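Local coordinates for protein putidaredoxin reductase (Pseudomonas putida, PDB 1Q1R) that probably passes electrons from NADH through its bound FAD to putidaredoxin, the ferredoxin that supplies the cytochrome P450cam monooxygenase, at residues A139-I142 / R143-L146; D179-R183 / V184-V188; R187-A190 / P191-A195; Y197-L200 / H201-G205; G354-Q358 / P359-V363. All coordinates share one frame; numbering follows the deposited sequence.

Interaction 1: A139-I142 / R143-L146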
loop_
_atom_site.group_PDB
_atom_site.type_symbol
_atom_site.label_atom_id
_atom_site.label_comp_id
_atom_site.label_asym_id
_atom_site.label_seq_id
_atom_site.Cartn_x
_atom_site.Cartn_y
_atom_site.Cartn_z
ATOM N N ALA A 139 3.075 -1.313 -15.057
ATOM C CA ALA A 139 3.677 -2.623 -14.846
ATOM C C ALA A 139 4.069 -3.325 -16.139
ATOM O O ALA A 139 5.159 -3.873 -16.238
ATOM C CB ALA A 139 2.729 -3.519 -14.024
ATOM N N GLU A 140 3.186 -3.307 -17.131
ATOM C CA GLU A 140 3.483 -3.971 -18.395
ATOM C C GLU A 140 4.581 -3.243 -19.179
ATOM O O GLU A 140 5.433 -3.884 -19.802
ATOM C CB GLU A 140 2.189 -4.134 -19.207
ATOM C CG GLU A 140 1.144 -4.929 -18.406
ATOM C CD GLU A 140 -0.080 -5.367 -19.205
ATOM O OE1 GLU A 140 -0.626 -4.566 -19.984
ATOM O OE2 GLU A 140 -0.510 -6.523 -19.031
ATOM N N CYS A 141 4.578 -1.912 -19.127
ATOM C CA CYS A 141 5.606 -1.119 -19.809
ATOM C C CYS A 141 6.969 -1.446 -19.195
ATOM O O CYS A 141 7.965 -1.620 -19.898
ATOM C CB CYS A 141 5.313 0.378 -19.650
ATOM S SG CYS A 141 6.624 1.490 -20.263
ATOM N N ILE A 142 7.010 -1.530 -17.870
ATOM C CA ILE A 142 8.249 -1.859 -17.184
ATOM C C ILE A 142 8.671 -3.305 -17.476
ATOM O O ILE A 142 9.820 -3.567 -17.849
ATOM C CB ILE A 142 8.107 -1.676 -15.652
ATOM C CG1 ILE A 142 8.066 -0.184 -15.302
ATOM C CG2 ILE A 142 9.272 -2.372 -14.929
ATOM C CD1 ILE A 142 7.520 0.104 -13.911
ATOM N N ARG A 143 7.749 -4.250 -17.309
ATOM C CA ARG A 143 8.091 -5.650 -17.551
ATOM C C ARG A 143 8.696 -5.902 -18.931
ATOM O O ARG A 143 9.650 -6.671 -19.058
ATOM C CB ARG A 143 6.878 -6.559 -17.382
ATOM C CG ARG A 143 7.204 -8.013 -17.745
ATOM C CD ARG A 143 6.082 -8.639 -18.532
ATOM N NE ARG A 143 5.081 -9.215 -17.655
ATOM C CZ ARG A 143 3.768 -9.129 -17.839
ATOM N NH1 ARG A 143 3.264 -8.471 -18.887
ATOM N NH2 ARG A 143 2.964 -9.722 -16.968
ATOM N N ARG A 144 8.137 -5.272 -19.961
ATOM C CA ARG A 144 8.651 -5.453 -21.319
ATOM C C ARG A 144 10.114 -5.037 -21.399
ATOM O O ARG A 144 10.856 -5.514 -22.252
ATOM C CB ARG A 144 7.843 -4.627 -22.334
ATOM C CG ARG A 144 6.424 -5.141 -22.592
ATOM C CD ARG A 144 5.796 -4.452 -23.805
ATOM N NE ARG A 144 5.686 -3.004 -23.638
ATOM C CZ ARG A 144 4.649 -2.384 -23.083
ATOM N NH1 ARG A 144 3.610 -3.077 -22.634
ATOM N NH2 ARG A 144 4.650 -1.061 -22.972
ATOM N N GLN A 145 10.526 -4.150 -20.500
ATOM C CA GLN A 145 11.895 -3.655 -20.496
ATOM C C GLN A 145 12.809 -4.277 -19.442
ATOM O O GLN A 145 13.926 -3.806 -19.242
ATOM C CB GLN A 145 11.877 -2.133 -20.348
ATOM C CG GLN A 145 11.068 -1.458 -21.452
ATOM C CD GLN A 145 10.995 0.042 -21.311
ATOM O OE1 GLN A 145 11.975 0.752 -21.565
ATOM N NE2 GLN A 145 9.831 0.539 -20.898
ATOM N N LEU A 146 12.348 -5.318 -18.757
ATOM C CA LEU A 146 13.204 -5.966 -17.760
ATOM C C LEU A 146 14.075 -6.940 -18.541
ATOM O O LEU A 146 13.814 -8.136 -18.584
ATOM C CB LEU A 146 12.359 -6.698 -16.711
ATOM C CG LEU A 146 11.546 -5.785 -15.787
ATOM C CD1 LEU A 146 10.816 -6.633 -14.754
ATOM C CD2 LEU A 146 12.467 -4.785 -15.087
#
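Gln145 turns its side-chain amide back onto the last turn of helix 136-144, where NE2 donates to Cys141 O at 3.0 Å. The carbonyl oxygen lies close to the amide plane of Gln145, but the nitrogen sits well above the plane of the Cys141 carbonyl, so this is not a lone-pair bond. NE2 has a second acceptor in Asn128 O, which leaves the amide bridging the helix end and the chain leading into strand 130-132. Cys141 SG stands 3.4 Å from the same NE2.

The backbone carbonyls of the turn are taken up in order. Arg143 N donates to Ala139 O (2.8 Å, 167° at the hydrogen) and Arg144 N to Glu140 O, both in the helical i to i+4 pattern. At Ile142 the pattern tightens: its O receives Gln145 N at 2.8 Å over only three residues, with the N-H bent to 138°.

Arg144 folds back over the turn, bent at chi3 (-61°), and lays one face of its guanidinium on Glu140 O and Cys141 CA, with NH2 3.3 Å from that CA; no guanidinium N-H is aimed at the Glu140 carbonyl. Glu140 and Arg143 run alongside each other, yet OE2 and NH1 stay 4.2 Å apart, beyond a salt bridge. Both turn to Tyr52 instead: its hydroxyl bonds Glu140 OE2, its carbonyl takes Arg143 NH2, and its ring makes a cation-pi contact with Arg143. Ile142 CG2 meets Leu146 CD2 on the side facing strand 241-244. This is a helix C-terminus, its closing turn narrowed to an i to i+3 bond and tied down by a side-chain amide.

Interaction 2: D179-R183 / V184-V188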
loop_
_atom_site.group_PDB
_atom_site.type_symbol
_atom_site.label_atom_id
_atom_site.label_comp_id
_atom_site.label_asym_id
_atom_site.label_seq_id
_atom_site.Cartn_x
_atom_site.Cartn_y
_atom_site.Cartn_z
ATOM N N ASP A 179 18.423 6.070 -2.730
ATOM C CA ASP A 179 17.543 6.594 -1.698
ATOM C C ASP A 179 18.228 7.781 -1.037
ATOM O O ASP A 179 19.427 7.747 -0.764
ATOM C CB ASP A 179 17.218 5.534 -0.647
ATOM C CG ASP A 179 16.025 5.919 0.214
ATOM O OD1 ASP A 179 16.062 6.986 0.863
ATOM O OD2 ASP A 179 15.038 5.157 0.239
ATOM N N THR A 180 17.457 8.830 -0.791
ATOM C CA THR A 180 17.975 10.036 -0.167
ATOM C C THR A 180 18.254 9.813 1.316
ATOM O O THR A 180 19.155 10.427 1.883
ATOM C CB THR A 180 16.978 11.192 -0.326
ATOM O OG1 THR A 180 15.682 10.765 0.115
ATOM C CG2 THR A 180 16.889 11.620 -1.788
ATOM N N ALA A 181 17.482 8.927 1.938
ATOM C CA ALA A 181 17.648 8.623 3.357
ATOM C C ALA A 181 18.967 7.904 3.617
ATOM O O ALA A 181 19.549 7.305 2.711
ATOM C CB ALA A 181 16.485 7.770 3.843
ATOM N N ALA A 182 19.429 7.960 4.865
ATOM C CA ALA A 182 20.684 7.327 5.263
ATOM C C ALA A 182 20.633 5.804 5.190
ATOM O O ALA A 182 21.667 5.141 5.077
ATOM C CB ALA A 182 21.056 7.768 6.671
ATOM N N ARG A 183 19.428 5.251 5.263
ATOM C CA ARG A 183 19.237 3.806 5.194
ATOM C C ARG A 183 17.851 3.535 4.625
ATOM O O ARG A 183 16.920 4.305 4.857
ATOM C CB ARG A 183 19.383 3.180 6.587
ATOM C CG ARG A 183 18.450 3.752 7.649
ATOM C CD ARG A 183 18.838 3.250 9.044
ATOM N NE ARG A 183 17.973 3.789 10.095
ATOM C CZ ARG A 183 16.730 3.374 10.337
ATOM N NH1 ARG A 183 16.192 2.405 9.607
ATOM N NH2 ARG A 183 16.023 3.934 11.311
ATOM N N VAL A 184 17.710 2.452 3.869
ATOM C CA VAL A 184 16.416 2.132 3.278
ATOM C C VAL A 184 15.374 1.863 4.356
ATOM O O VAL A 184 15.696 1.348 5.428
ATOM C CB VAL A 184 16.500 0.893 2.350
ATOM C CG1 VAL A 184 17.487 1.154 1.220
ATOM C CG2 VAL A 184 16.913 -0.330 3.144
ATOM N N LEU A 185 14.127 2.225 4.071
ATOM C CA LEU A 185 13.038 1.998 5.011
ATOM C C LEU A 185 13.331 2.649 6.358
ATOM O O LEU A 185 12.858 2.185 7.395
ATOM C CB LEU A 185 12.835 0.489 5.201
ATOM C CG LEU A 185 12.442 -0.289 3.941
ATOM C CD1 LEU A 185 12.583 -1.785 4.174
ATOM C CD2 LEU A 185 11.019 0.071 3.557
ATOM N N GLU A 186 14.107 3.728 6.333
ATOM C CA GLU A 186 14.483 4.435 7.553
ATOM C C GLU A 186 13.321 4.861 8.442
ATOM O O GLU A 186 13.412 4.797 9.667
ATOM C CB GLU A 186 15.331 5.665 7.206
ATOM C CG GLU A 186 15.384 6.711 8.316
ATOM C CD GLU A 186 16.473 7.741 8.107
ATOM O OE1 GLU A 186 16.266 8.909 8.493
ATOM O OE2 GLU A 186 17.543 7.384 7.571
ATOM N N ARG A 187 12.222 5.285 7.831
ATOM C CA ARG A 187 11.077 5.744 8.602
ATOM C C ARG A 187 10.232 4.671 9.285
ATOM O O ARG A 187 9.561 4.955 10.279
ATOM C CB ARG A 187 10.173 6.603 7.718
ATOM C CG ARG A 187 10.858 7.838 7.161
ATOM C CD ARG A 187 9.847 8.792 6.551
ATOM N NE ARG A 187 8.779 9.107 7.499
ATOM C CZ ARG A 187 7.917 10.109 7.352
ATOM N NH1 ARG A 187 7.996 10.904 6.290
ATOM N NH2 ARG A 187 6.978 10.320 8.268
ATOM N N VAL A 188 10.265 3.445 8.776
ATOM C CA VAL A 188 9.440 2.391 9.358
ATOM C C VAL A 188 10.168 1.230 10.030
ATOM O O VAL A 188 9.533 0.385 10.662
ATOM C CB VAL A 188 8.482 1.812 8.298
ATOM C CG1 VAL A 188 7.641 2.931 7.703
ATOM C CG2 VAL A 188 9.272 1.110 7.210
#
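Arg183 reaches across the type II turn that runs from its own carbonyl to Glu186, and its side chain can be followed over that residue atom by atom. CB lies beside the backbone, 3.3 Å from Val184 N. With chi1 at 56°, CG sits between the backbone N and carbonyl carbon and packs 3.7 Å from Glu186 CB. The chain then runs straight out to NE, crossing Glu186 at about a right angle. NE is 4.4 Å from Glu186 OE2, which lies well out of the guanidinium plane, so any attraction is probably one of charge alone, with no N-H pointing across. At the tip the guanidinium lays one face on Glu186 CA, 3.4 Å from NH1, while Arg183 NH2 stands 3.2 Å from Glu186 O. NH1 finds its acceptors further along, at Thr189 O and Ser194 OG.

Glu186, extended, returns its OE2 to Ala182 N in a weak bond of 3.3 Å. Just upstream, Asp179 OD1 closes an Asx turn on Ala181 N. With the turn's own backbone bond, Glu186 N to Arg183 O, weak as well, the shape of this loop probably owes much to the arginine, whose NH1 is bonded to Thr189 O and Ser194 OG while its charge is probably eased by the nearby Glu186 carboxylate.

Interaction 3: R187-A190 / P191-A195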
loop_
_atom_site.group_PDB
_atom_site.type_symbol
_atom_site.label_atom_id
_atom_site.label_comp_id
_atom_site.label_asym_id
_atom_site.label_seq_id
_atom_site.Cartn_x
_atom_site.Cartn_y
_atom_site.Cartn_z
ATOM N N ARG A 187 12.222 5.285 7.831
ATOM C CA ARG A 187 11.077 5.744 8.602
ATOM C C ARG A 187 10.232 4.671 9.285
ATOM O O ARG A 187 9.561 4.955 10.279
ATOM C CB ARG A 187 10.173 6.603 7.718
ATOM C CG ARG A 187 10.858 7.838 7.161
ATOM C CD ARG A 187 9.847 8.792 6.551
ATOM N NE ARG A 187 8.779 9.107 7.499
ATOM C CZ ARG A 187 7.917 10.109 7.352
ATOM N NH1 ARG A 187 7.996 10.904 6.290
ATOM N NH2 ARG A 187 6.978 10.320 8.268
ATOM N N VAL A 188 10.265 3.445 8.776
ATOM C CA VAL A 188 9.440 2.391 9.358
ATOM C C VAL A 188 10.168 1.230 10.030
ATOM O O VAL A 188 9.533 0.385 10.662
ATOM C CB VAL A 188 8.482 1.812 8.298
ATOM C CG1 VAL A 188 7.641 2.931 7.703
ATOM C CG2 VAL A 188 9.272 1.110 7.210
ATOM N N THR A 189 11.490 1.181 9.911
ATOM C CA THR A 189 12.236 0.096 10.529
ATOM C C THR A 189 13.419 0.587 11.342
ATOM O O THR A 189 13.829 1.741 11.237
ATOM C CB THR A 189 12.774 -0.892 9.480
ATOM O OG1 THR A 189 13.813 -0.264 8.718
ATOM C CG2 THR A 189 11.661 -1.333 8.546
ATOM N N ALA A 190 13.964 -0.309 12.157
ATOM C CA ALA A 190 15.119 0.012 12.978
ATOM C C ALA A 190 16.350 -0.234 12.121
ATOM O O ALA A 190 16.314 -1.041 11.191
ATOM C CB ALA A 190 15.149 -0.877 14.220
ATOM N N PRO A 191 17.455 0.462 12.419
ATOM C CA PRO A 191 18.712 0.331 11.678
ATOM C C PRO A 191 19.129 -1.100 11.342
ATOM O O PRO A 191 19.425 -1.409 10.188
ATOM C CB PRO A 191 19.711 1.043 12.582
ATOM C CG PRO A 191 18.883 2.154 13.146
ATOM C CD PRO A 191 17.597 1.443 13.512
ATOM N N PRO A 192 19.156 -1.998 12.342
ATOM C CA PRO A 192 19.554 -3.379 12.050
ATOM C C PRO A 192 18.647 -4.075 11.036
ATOM O O PRO A 192 19.051 -5.043 10.395
ATOM C CB PRO A 192 19.532 -4.043 13.428
ATOM C CG PRO A 192 18.493 -3.255 14.167
ATOM C CD PRO A 192 18.806 -1.840 13.764
ATOM N N VAL A 193 17.422 -3.581 10.896
ATOM C CA VAL A 193 16.482 -4.153 9.941
ATOM C C VAL A 193 16.824 -3.610 8.549
ATOM O O VAL A 193 16.745 -4.333 7.558
ATOM C CB VAL A 193 15.025 -3.795 10.312
ATOM C CG1 VAL A 193 14.075 -4.248 9.217
ATOM C CG2 VAL A 193 14.655 -4.462 11.629
ATOM N N SER A 194 17.203 -2.336 8.486
ATOM C CA SER A 194 17.588 -1.717 7.219
ATOM C C SER A 194 18.849 -2.429 6.756
ATOM O O SER A 194 19.015 -2.736 5.577
ATOM C CB SER A 194 17.894 -0.229 7.411
ATOM O OG SER A 194 16.730 0.497 7.758
ATOM N N ALA A 195 19.733 -2.695 7.709
ATOM C CA ALA A 195 20.985 -3.377 7.429
ATOM C C ALA A 195 20.703 -4.732 6.796
ATOM O O ALA A 195 21.381 -5.140 5.853
ATOM C CB ALA A 195 21.782 -3.554 8.718
#
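Thr189 and Val193 meet at a slant across the start of helix 191-204, with the threonine CB 3.6 Å from Val193 CG1. The CB of Thr189 is aimed at the helix, and its CG2 lies against the same valine methyl. Val193 answers with CG1 anti to its backbone N (chi1 173°), which swings that methyl back over the threonine; its CB meanwhile rests 3.2 Å from Ala190 O. Tyr365 of strand 360-367 borders both side chains.

The polar branch of Thr189 goes another way. Its OG1 stands 3.2 Å from Ser194 OG, but each hydroxyl has a stronger partner: Leu185 O for the threonine, Val184 O for the serine, whose OG also receives Arg183 NH1. The serine thus ties the preceding loop to the first turn, while the threonine hydroxyl braces the loop within itself.

Ala190 lies at the N-cap position with its methyl alongside the two prolines. Its CB lies 3.4 Å from Pro191 CD, the close approach that comes with a residue directly before a proline, and stands 3.8 Å from Pro192 CD. Its carbonyl oxygen is gripped by two amides. Val193 N comes from above the carbonyl plane at 2.8 Å, while Ser194 N lies in that plane at 3.1 Å with a straighter bond, 152° against 138°. Neither proline has an N-H to offer, and at the first positions of a helix none is needed.

Ile350 and Tyr347 of the C-terminal domain touch the alanine and one proline each. The whole is a helix N-terminus with paired prolines in its first turn, beginning the helix of a Rossmann-type beta-alpha-beta unit.

Interaction 4: Y197-L200 / H201-G205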
loop_
_atom_site.group_PDB
_atom_site.type_symbol
_atom_site.label_atom_id
_atom_site.label_comp_id
_atom_site.label_asym_id
_atom_site.label_seq_id
_atom_site.Cartn_x
_atom_site.Cartn_y
_atom_site.Cartn_z
ATOM N N TYR A 197 18.051 -5.699 4.991
ATOM C CA TYR A 197 17.618 -5.502 3.608
ATOM C C TYR A 197 18.750 -5.047 2.689
ATOM O O TYR A 197 18.922 -5.578 1.593
ATOM C CB TYR A 197 16.474 -4.489 3.536
ATOM C CG TYR A 197 15.141 -5.039 3.980
ATOM C CD1 TYR A 197 14.590 -4.685 5.211
ATOM C CD2 TYR A 197 14.424 -5.918 3.167
ATOM C CE1 TYR A 197 13.356 -5.191 5.621
ATOM C CE2 TYR A 197 13.190 -6.431 3.569
ATOM C CZ TYR A 197 12.665 -6.062 4.795
ATOM O OH TYR A 197 11.440 -6.554 5.189
ATOM N N GLU A 198 19.523 -4.065 3.135
ATOM C CA GLU A 198 20.629 -3.572 2.327
ATOM C C GLU A 198 21.620 -4.689 2.010
ATOM O O GLU A 198 22.053 -4.840 0.862
ATOM C CB GLU A 198 21.304 -2.395 3.041
ATOM C CG GLU A 198 20.453 -1.123 2.980
ATOM C CD GLU A 198 21.019 0.030 3.787
ATOM O OE1 GLU A 198 22.258 0.136 3.888
ATOM O OE2 GLU A 198 20.222 0.840 4.306
ATOM N N HIS A 199 21.960 -5.497 3.008
ATOM C CA HIS A 199 22.887 -6.602 2.784
ATOM C C HIS A 199 22.234 -7.676 1.912
ATOM O O HIS A 199 22.872 -8.273 1.046
ATOM C CB HIS A 199 23.330 -7.207 4.122
ATOM C CG HIS A 199 24.216 -8.405 3.981
ATOM N ND1 HIS A 199 23.731 -9.696 3.984
ATOM C CD2 HIS A 199 25.555 -8.508 3.795
ATOM C CE1 HIS A 199 24.731 -10.541 3.806
ATOM N NE2 HIS A 199 25.847 -9.846 3.688
ATOM N N LEU A 200 20.952 -7.915 2.147
ATOM C CA LEU A 200 20.213 -8.912 1.389
ATOM C C LEU A 200 20.284 -8.595 -0.114
ATOM O O LEU A 200 20.676 -9.440 -0.923
ATOM C CB LEU A 200 18.765 -8.922 1.886
ATOM C CG LEU A 200 17.743 -10.008 1.527
ATOM C CD1 LEU A 200 16.748 -9.425 0.564
ATOM C CD2 LEU A 200 18.418 -11.251 0.976
ATOM N N HIS A 201 19.928 -7.366 -0.469
ATOM C CA HIS A 201 19.937 -6.923 -1.856
ATOM C C HIS A 201 21.333 -6.807 -2.470
ATOM O O HIS A 201 21.559 -7.268 -3.589
ATOM C CB HIS A 201 19.195 -5.593 -1.965
ATOM C CG HIS A 201 17.705 -5.731 -1.884
ATOM N ND1 HIS A 201 16.918 -5.953 -2.993
ATOM C CD2 HIS A 201 16.864 -5.709 -0.824
ATOM C CE1 HIS A 201 15.655 -6.060 -2.619
ATOM N NE2 HIS A 201 15.596 -5.917 -1.307
ATOM N N ARG A 202 22.268 -6.196 -1.745
ATOM C CA ARG A 202 23.629 -6.060 -2.251
ATOM C C ARG A 202 24.197 -7.444 -2.521
ATOM O O ARG A 202 24.886 -7.662 -3.514
ATOM C CB ARG A 202 24.509 -5.303 -1.244
ATOM C CG ARG A 202 24.271 -3.794 -1.247
ATOM C CD ARG A 202 25.035 -3.072 -0.139
ATOM N NE ARG A 202 24.796 -1.630 -0.184
ATOM C CZ ARG A 202 24.719 -0.843 0.884
ATOM N NH1 ARG A 202 24.863 -1.349 2.104
ATOM N NH2 ARG A 202 24.481 0.455 0.733
ATOM N N GLU A 203 23.891 -8.384 -1.637
ATOM C CA GLU A 203 24.359 -9.756 -1.788
ATOM C C GLU A 203 23.809 -10.336 -3.092
ATOM O O GLU A 203 24.482 -11.102 -3.781
ATOM C CB GLU A 203 23.871 -10.606 -0.614
ATOM C CG GLU A 203 24.478 -11.995 -0.548
ATOM C CD GLU A 203 25.717 -12.041 0.329
ATOM O OE1 GLU A 203 26.686 -11.297 0.051
ATOM O OE2 GLU A 203 25.716 -12.827 1.302
ATOM N N ALA A 204 22.576 -9.964 -3.424
ATOM C CA ALA A 204 21.931 -10.445 -4.639
ATOM C C ALA A 204 22.492 -9.765 -5.893
ATOM O O ALA A 204 22.259 -10.220 -7.009
ATOM C CB ALA A 204 20.423 -10.219 -4.548
ATOM N N GLY A 205 23.228 -8.674 -5.708
ATOM C CA GLY A 205 23.796 -7.985 -6.855
ATOM C C GLY A 205 23.353 -6.539 -7.000
ATOM O O GLY A 205 23.890 -5.799 -7.821
HETATM O O HOH W 1 24.451 2.243 2.896
#
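Glu198 and Arg202 form the charged pair of this turn, lying side by side and pointing the same way one turn apart. OE1 and NH1 make a long salt bridge of 3.5 Å, with the carboxylate turned 81° to the guanidinium. A water spans the pair, giving a hydrogen to Glu198 OE1 and accepting from Arg202 NH2 at 2.8 Å in the guanidinium plane. Each partner has another tie: Glu198 OE2 takes Val184 N, and Arg202 NH2 reaches Ile208 O.

Among backbone bonds, His201 N to Tyr197 O is almost linear (174°, 2.9 Å), and Arg202 and Glu203 follow to Glu198 and His199. The last, Ala204 N to Leu200 O, stretches to 3.2 Å as the helix ends in a Schellman motif at Gly205, whose positive phi suits a residue without CB. Here helix 191-204 of the beta-alpha-beta unit hands over to strand 207-209.

With CG anti to its carbonyl carbon (chi1 -75°), His201 brings CD2 edge-on to Tyr197 O at 3.2 Å, while Leu200 CD1 lies 4.0 Å from the same CD2. Its NE2 bonds Gln333, and Tyr334 meets it edge-to-face; an alanine here would probably leave the Gln333 amide without its mate and open a gap beside Leu200 and Tyr334. On the outer side, His199 CE1 stands 3.5 Å from Glu203 OE2, their planes 61° apart.

Interaction 5: G354-Q358 / P359-V363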
loop_
_atom_site.group_PDB
_atom_site.type_symbol
_atom_site.label_atom_id
_atom_site.label_comp_id
_atom_site.label_asym_id
_atom_site.label_seq_id
_atom_site.Cartn_x
_atom_site.Cartn_y
_atom_site.Cartn_z
ATOM N N GLY A 354 15.937 -14.269 17.119
ATOM C CA GLY A 354 16.546 -15.041 16.052
ATOM C C GLY A 354 17.751 -14.263 15.556
ATOM O O GLY A 354 18.034 -13.183 16.068
ATOM N N SER A 355 18.462 -14.787 14.567
ATOM C CA SER A 355 19.639 -14.099 14.053
ATOM C C SER A 355 19.359 -13.288 12.789
ATOM O O SER A 355 18.673 -13.757 11.879
ATOM C CB SER A 355 20.755 -15.108 13.768
ATOM O OG SER A 355 21.879 -14.462 13.193
ATOM N N LEU A 356 19.897 -12.072 12.750
ATOM C CA LEU A 356 19.738 -11.176 11.609
ATOM C C LEU A 356 20.661 -11.588 10.461
ATOM O O LEU A 356 20.642 -10.976 9.392
ATOM C CB LEU A 356 20.057 -9.733 12.016
ATOM C CG LEU A 356 19.127 -9.049 13.020
ATOM C CD1 LEU A 356 19.737 -7.726 13.461
ATOM C CD2 LEU A 356 17.759 -8.833 12.394
ATOM N N ALA A 357 21.462 -12.625 10.688
ATOM C CA ALA A 357 22.386 -13.117 9.671
ATOM C C ALA A 357 21.707 -14.174 8.812
ATOM O O ALA A 357 22.346 -14.818 7.977
ATOM C CB ALA A 357 23.632 -13.703 10.329
ATOM N N GLN A 358 20.408 -14.350 9.023
ATOM C CA GLN A 358 19.637 -15.333 8.273
ATOM C C GLN A 358 18.203 -14.830 8.119
ATOM O O GLN A 358 17.673 -14.177 9.013
ATOM C CB GLN A 358 19.654 -16.667 9.023
ATOM C CG GLN A 358 19.010 -17.827 8.286
ATOM C CD GLN A 358 19.026 -19.110 9.103
ATOM O OE1 GLN A 358 18.543 -20.153 8.655
ATOM N NE2 GLN A 358 19.582 -19.038 10.311
ATOM N N PRO A 359 17.565 -15.103 6.969
ATOM C CA PRO A 359 16.183 -14.645 6.774
ATOM C C PRO A 359 15.251 -15.546 7.570
ATOM O O PRO A 359 14.514 -16.354 7.006
ATOM C CB PRO A 359 15.970 -14.791 5.265
ATOM C CG PRO A 359 17.363 -14.752 4.700
ATOM C CD PRO A 359 18.132 -15.581 5.699
ATOM N N ASP A 360 15.307 -15.409 8.889
ATOM C CA ASP A 360 14.491 -16.211 9.785
ATOM C C ASP A 360 14.536 -15.595 11.173
ATOM O O ASP A 360 15.303 -16.023 12.034
ATOM C CB ASP A 360 15.027 -17.646 9.814
ATOM C CG ASP A 360 14.468 -18.453 10.960
ATOM O OD1 ASP A 360 13.254 -18.350 11.234
ATOM O OD2 ASP A 360 15.248 -19.204 11.582
ATOM N N PHE A 361 13.706 -14.581 11.385
ATOM C CA PHE A 361 13.675 -13.898 12.665
ATOM C C PHE A 361 12.462 -12.997 12.773
ATOM O O PHE A 361 11.725 -12.802 11.805
ATOM C CB PHE A 361 14.947 -13.058 12.833
ATOM C CG PHE A 361 15.142 -12.025 11.749
ATOM C CD1 PHE A 361 14.421 -10.834 11.762
ATOM C CD2 PHE A 361 16.036 -12.250 10.709
ATOM C CE1 PHE A 361 14.589 -9.884 10.756
ATOM C CE2 PHE A 361 16.212 -11.308 9.698
ATOM C CZ PHE A 361 15.489 -10.123 9.721
ATOM N N SER A 362 12.261 -12.458 13.969
ATOM C CA SER A 362 11.170 -11.539 14.238
ATOM C C SER A 362 11.775 -10.366 14.996
ATOM O O SER A 362 12.655 -10.553 15.839
ATOM C CB SER A 362 10.091 -12.207 15.087
ATOM O OG SER A 362 9.496 -13.286 14.388
ATOM N N VAL A 363 11.316 -9.161 14.688
ATOM C CA VAL A 363 11.824 -7.972 15.351
ATOM C C VAL A 363 10.668 -7.284 16.057
ATOM O O VAL A 363 9.686 -6.873 15.422
ATOM C CB VAL A 363 12.467 -6.991 14.336
ATOM C CG1 VAL A 363 13.091 -5.810 15.069
ATOM C CG2 VAL A 363 13.528 -7.714 13.517
HETATM O O HOH W 2 17.864 -16.741 12.208
#
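A turn joining strands 349-353 and 360-367 of the C-terminal antiparallel sheet folds over Phe361, and Leu356 at its crest drops CD2 onto the ring. The methyl sits 3.7 Å from the ring centroid and 12° off the normal, a CH-pi contact over the middle of one face. Phe361 carries CG between its backbone N and carbonyl carbon (chi1 59°), which tucks the ring under the turn. At the ring's edge, in its plane, Gln358 O lies 3.0 Å from CD2. Ser355 O approaches Phe361 CD2 obliquely, at 3.3 Å. Beyond the turn the ring meets Phe196 edge-to-face, and Val377 packs on it from the neighbouring strand. An alanine in its place would probably open a gap beneath Leu356 and leave Phe196 without its aromatic partner.

The turn itself is type I, from Ser355 to Gln358. Ser355 OG accepts Ala357 N at 3.1 Å in an ST turn. Pro359 then centres an inverse gamma turn, in which Asp360 N bonds Gln358 O at 2.7 Å. Where the two arms separate, a water donates to both Ser355 O and Asp360 O, the latter at 2.7 Å. Asp360 points its carboxylate to a salt bridge with Arg379. Gln358 O thus meets the ring's C-H edge, whose slight positive charge probably suits it, while the face takes a methyl.

In the fold
Following the chain, interaction 1 comes first, ending helix 136-144 ahead of strand 151-155; it stands apart, its centre 23 Å or more from the others. Interaction 2 shapes the loop after strand 174-178, and interaction 3 starts on its last two residues, leading into helix 191-204. Interaction 4 adjoins it and closes that helix before strand 207-209. Contacts from 179-188 reach forward to both, at Ser194 and Glu198. Interaction 5 closes a hairpin turn much later in the chain, yet touches interaction 3 through Pro192 with Leu356 and Val193 with Val363, tying the helix to the C-terminal sheet. Interactions 2 and 3 overlap at Arg187 and Val188; the rest follow in series, and none nests within another.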